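Local coordinates for protein putative peroxiredoxin MT2298 (PDB 5C04) that probably reduces hydrogen peroxide and organic hydroperoxides to water and alcohols, with mycoredoxin supplying the electrons, at residues Leu40-Arg54 with Thr77-Phe89. The protein carries 1 engineered substitution. Numbering follows the deposited sequence. Where two conformers were deposited one is given.
Sequences LAFTGICQGELDQLR and THKIWATQSGFTF
With CG anti to the backbone N (chi1 -166°), W81 lays its indole against the 40-54 segment, and Q47, bent at chi2 (82°), turns its amide to the indole edge. W81 NE1 donates to Q47 OE1 at 2.7 Å, in the indole plane but from above the carbonyl plane of Q47. The other end of the amide is gripped too: Q47 NE2 gives one hydrogen to S85 OG (3.0 Å) and one to D51 OD1 (2.9 Å), which fixes which end is oxygen. A41 CA sits 3.6 Å from the centroid of the W81 six-membered ring, a CH-pi contact almost on the ring normal; F87 CE2 covers the opposite face. In this thioredoxin-fold peroxiredoxin, A41 and F42 belong to the turn leading into helix 44-55, whose first turn carries C46, the probable peroxidatic cysteine; C46 CB packs against W81 CH2. A water accepts from A41 N and also meets H78 NE2. F42 leans obliquely on the W81 five-membered ring and also packs on I80 of the second subunit. Helix 75-85 ends in a Schellman motif at G86, one residue before F87; beside it R54 NH1 bonds S85 O (2.7 Å) nearly in the guanidinium plane. L53 CD2 lies over a face of F89.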
# COMPACT_ATOMS: atom_id res chain seq x y z
N LEU A 40 -7.33 -0.40 -5.43
CA LEU A 40 -6.16 0.40 -5.12
C LEU A 40 -6.37 1.89 -5.28
O LEU A 40 -6.83 2.36 -6.33
CB LEU A 40 -4.98 0.03 -6.03
CG LEU A 40 -4.23 -1.30 -5.80
CD1 LEU A 40 -3.18 -1.49 -6.90
CD2 LEU A 40 -3.61 -1.34 -4.41
N ALA A 41 -5.95 2.65 -4.25
CA ALA A 41 -5.82 4.08 -4.39
C ALA A 41 -5.01 4.47 -5.61
O ALA A 41 -4.06 3.77 -5.98
CB ALA A 41 -5.17 4.68 -3.16
N PHE A 42 -5.38 5.59 -6.23
CA PHE A 42 -4.61 6.21 -7.31
C PHE A 42 -4.59 5.33 -8.54
O PHE A 42 -3.57 5.34 -9.31
CB PHE A 42 -3.16 6.51 -6.94
CG PHE A 42 -2.97 7.31 -5.71
CD1 PHE A 42 -3.27 8.66 -5.66
CD2 PHE A 42 -2.37 6.71 -4.59
CE1 PHE A 42 -3.02 9.40 -4.50
CE2 PHE A 42 -2.14 7.45 -3.45
CZ PHE A 42 -2.48 8.76 -3.41
N THR A 43 -5.63 4.55 -8.74
CA THR A 43 -5.87 3.88 -10.01
C THR A 43 -7.16 4.37 -10.65
O THR A 43 -8.07 4.88 -9.99
CB THR A 43 -5.85 2.33 -9.88
OG1 THR A 43 -6.92 1.90 -9.07
CG2 THR A 43 -4.53 1.84 -9.35
N GLY A 44 -7.27 4.20 -11.96
CA GLY A 44 -8.31 4.90 -12.74
C GLY A 44 -9.72 4.53 -12.42
O GLY A 44 -10.57 5.40 -12.21
N ILE A 45 -10.02 3.24 -12.44
CA ILE A 45 -11.38 2.81 -12.18
C ILE A 45 -11.79 3.09 -10.72
O ILE A 45 -12.88 3.62 -10.47
CB ILE A 45 -11.65 1.34 -12.57
CG1 ILE A 45 -11.44 1.17 -14.08
CG2 ILE A 45 -13.04 0.92 -12.14
CD1 ILE A 45 -11.51 -0.28 -14.50
N CYS A 46 -10.92 2.80 -9.77
CA CYS A 46 -11.20 3.11 -8.35
C CYS A 46 -11.46 4.60 -8.18
O CYS A 46 -12.36 4.98 -7.44
CB CYS A 46 -10.05 2.67 -7.45
SG CYS A 46 -9.86 0.86 -7.36
N GLN A 47 -10.67 5.45 -8.83
CA GLN A 47 -10.88 6.90 -8.78
C GLN A 47 -12.27 7.25 -9.29
O GLN A 47 -13.00 8.04 -8.65
CB GLN A 47 -9.81 7.65 -9.60
CG GLN A 47 -9.91 9.17 -9.39
CD GLN A 47 -9.21 9.60 -8.13
OE1 GLN A 47 -8.02 9.32 -7.95
NE2 GLN A 47 -9.95 10.23 -7.22
N GLY A 48 -12.67 6.68 -10.40
CA GLY A 48 -13.98 6.97 -10.95
C GLY A 48 -15.08 6.57 -10.00
O GLY A 48 -16.08 7.29 -9.85
N GLU A 49 -14.97 5.38 -9.43
CA GLU A 49 -16.02 4.88 -8.53
C GLU A 49 -16.12 5.73 -7.28
O GLU A 49 -17.23 6.11 -6.88
CB GLU A 49 -15.80 3.42 -8.16
CG GLU A 49 -15.80 2.46 -9.34
CD GLU A 49 -16.02 1.03 -8.88
OE1 GLU A 49 -15.12 0.52 -8.18
OE2 GLU A 49 -17.11 0.43 -9.16
N LEU A 50 -15.01 6.04 -6.64
CA LEU A 50 -15.08 6.86 -5.42
C LEU A 50 -15.40 8.32 -5.72
O LEU A 50 -16.02 8.97 -4.90
CB LEU A 50 -13.84 6.68 -4.55
CG LEU A 50 -13.70 5.32 -3.86
CD1 LEU A 50 -12.65 5.42 -2.76
CD2 LEU A 50 -14.99 4.72 -3.36
N ASP A 51 -15.00 8.84 -6.88
CA ASP A 51 -15.41 10.20 -7.27
C ASP A 51 -16.91 10.25 -7.44
O ASP A 51 -17.52 11.26 -7.02
CB ASP A 51 -14.68 10.66 -8.55
CG ASP A 51 -13.22 11.02 -8.31
OD1 ASP A 51 -12.70 10.98 -7.16
OD2 ASP A 51 -12.56 11.43 -9.31
N GLN A 52 -17.52 9.24 -8.04
CA GLN A 52 -18.99 9.20 -8.18
C GLN A 52 -19.62 9.16 -6.79
O GLN A 52 -20.60 9.87 -6.51
CB GLN A 52 -19.43 8.03 -9.09
CG GLN A 52 -20.89 7.55 -9.00
CD GLN A 52 -21.87 8.23 -9.95
OE1 GLN A 52 -21.49 8.92 -10.88
NE2 GLN A 52 -23.14 8.06 -9.66
N LEU A 53 -19.08 8.33 -5.90
CA LEU A 53 -19.61 8.24 -4.52
C LEU A 53 -19.52 9.61 -3.84
O LEU A 53 -20.51 10.10 -3.24
CB LEU A 53 -18.80 7.19 -3.74
CG LEU A 53 -19.42 6.63 -2.46
CD1 LEU A 53 -18.62 5.43 -1.97
CD2 LEU A 53 -19.50 7.68 -1.38
N ARG A 54 -18.37 10.25 -3.96
CA ARG A 54 -18.11 11.61 -3.44
C ARG A 54 -19.15 12.60 -3.96
O ARG A 54 -19.74 13.35 -3.16
CB ARG A 54 -16.70 12.08 -3.86
CG ARG A 54 -16.37 13.54 -3.54
CD ARG A 54 -15.17 14.04 -4.33
NE ARG A 54 -15.48 14.11 -5.76
CZ ARG A 54 -14.61 14.22 -6.76
NH1 ARG A 54 -13.30 14.18 -6.55
NH2 ARG A 54 -15.07 14.29 -8.00
N THR A 77 -1.40 6.43 2.57
CA THR A 77 -1.84 6.43 1.18
C THR A 77 -3.23 7.01 1.05
O THR A 77 -3.51 7.85 0.18
CB THR A 77 -1.80 5.00 0.62
OG1 THR A 77 -0.42 4.59 0.54
CG2 THR A 77 -2.41 4.90 -0.77
N HIS A 78 -4.12 6.51 1.90
CA HIS A 78 -5.52 6.93 1.85
C HIS A 78 -5.71 8.37 2.28
O HIS A 78 -6.57 9.05 1.72
CB HIS A 78 -6.37 5.99 2.67
CG HIS A 78 -6.46 4.62 2.06
ND1 HIS A 78 -6.88 3.52 2.77
CD2 HIS A 78 -6.16 4.17 0.81
CE1 HIS A 78 -6.86 2.46 1.98
NE2 HIS A 78 -6.42 2.82 0.79
N LYS A 79 -4.88 8.86 3.20
CA LYS A 79 -4.94 10.26 3.58
C LYS A 79 -4.63 11.21 2.43
O LYS A 79 -5.38 12.17 2.16
CB LYS A 79 -4.03 10.56 4.78
CG LYS A 79 -4.09 12.01 5.27
CD LYS A 79 -5.50 12.44 5.64
CE LYS A 79 -5.52 13.77 6.37
NZ LYS A 79 -6.92 14.22 6.62
N ILE A 80 -3.53 10.97 1.72
CA ILE A 80 -3.17 11.79 0.57
C ILE A 80 -4.23 11.69 -0.54
O ILE A 80 -4.64 12.66 -1.17
CB ILE A 80 -1.76 11.41 0.03
CG1 ILE A 80 -0.68 11.72 1.07
CG2 ILE A 80 -1.50 12.11 -1.29
CD1 ILE A 80 -0.55 13.17 1.48
N TRP A 81 -4.67 10.46 -0.82
CA TRP A 81 -5.65 10.24 -1.88
C TRP A 81 -6.95 10.99 -1.54
O TRP A 81 -7.52 11.67 -2.40
CB TRP A 81 -5.91 8.75 -2.05
CG TRP A 81 -6.64 8.40 -3.32
CD1 TRP A 81 -6.54 9.01 -4.53
CD2 TRP A 81 -7.59 7.34 -3.49
NE1 TRP A 81 -7.35 8.39 -5.46
CE2 TRP A 81 -8.01 7.35 -4.84
CE3 TRP A 81 -8.09 6.37 -2.64
CZ2 TRP A 81 -8.92 6.44 -5.35
CZ3 TRP A 81 -9.02 5.45 -3.14
CH2 TRP A 81 -9.42 5.50 -4.49
N ALA A 82 -7.38 10.87 -0.28
CA ALA A 82 -8.61 11.54 0.16
C ALA A 82 -8.48 13.05 0.13
O ALA A 82 -9.42 13.75 -0.33
CB ALA A 82 -8.99 11.09 1.56
N THR A 83 -7.34 13.57 0.58
CA THR A 83 -7.12 15.02 0.54
C THR A 83 -7.13 15.55 -0.90
O THR A 83 -7.82 16.53 -1.21
CB THR A 83 -5.83 15.41 1.25
OG1 THR A 83 -5.93 15.02 2.61
CG2 THR A 83 -5.58 16.91 1.13
N GLN A 84 -6.39 14.90 -1.79
CA GLN A 84 -6.31 15.36 -3.16
C GLN A 84 -7.63 15.17 -3.94
O GLN A 84 -7.92 15.91 -4.89
CB GLN A 84 -5.11 14.69 -3.84
CG GLN A 84 -3.79 15.14 -3.22
CD GLN A 84 -2.55 14.56 -3.87
OE1 GLN A 84 -2.62 13.88 -4.90
NE2 GLN A 84 -1.40 14.88 -3.29
N SER A 85 -8.44 14.20 -3.54
CA SER A 85 -9.69 13.88 -4.23
C SER A 85 -10.93 14.52 -3.58
O SER A 85 -12.04 14.41 -4.15
CB SER A 85 -9.93 12.37 -4.27
OG SER A 85 -8.81 11.69 -4.84
N GLY A 86 -10.75 15.11 -2.40
CA GLY A 86 -11.87 15.65 -1.66
C GLY A 86 -12.80 14.62 -1.08
O GLY A 86 -14.05 14.86 -1.00
N PHE A 87 -12.25 13.47 -0.65
CA PHE A 87 -13.06 12.43 -0.01
C PHE A 87 -13.15 12.75 1.48
O PHE A 87 -12.12 12.85 2.16
CB PHE A 87 -12.44 11.03 -0.16
CG PHE A 87 -12.25 10.55 -1.57
CD1 PHE A 87 -13.05 10.96 -2.62
CD2 PHE A 87 -11.24 9.63 -1.84
CE1 PHE A 87 -12.87 10.46 -3.89
CE2 PHE A 87 -11.06 9.13 -3.12
CZ PHE A 87 -11.87 9.55 -4.14
N THR A 88 -14.38 12.90 2.00
CA THR A 88 -14.58 13.12 3.44
C THR A 88 -15.16 11.92 4.18
O THR A 88 -15.31 11.96 5.41
CB THR A 88 -15.51 14.33 3.68
OG1 THR A 88 -16.79 14.07 3.11
CG2 THR A 88 -14.92 15.59 3.08
N PHE A 89 -15.53 10.88 3.45
CA PHE A 89 -16.00 9.64 4.06
C PHE A 89 -14.79 8.78 4.48
O PHE A 89 -13.66 9.06 4.03
CB PHE A 89 -16.94 8.88 3.09
CG PHE A 89 -16.36 8.67 1.70
CD1 PHE A 89 -16.55 9.62 0.70
CD2 PHE A 89 -15.60 7.54 1.40
CE1 PHE A 89 -16.01 9.44 -0.56
CE2 PHE A 89 -15.05 7.37 0.13
CZ PHE A 89 -15.27 8.31 -0.86
O HOH W 1 -5.62 1.40 -1.58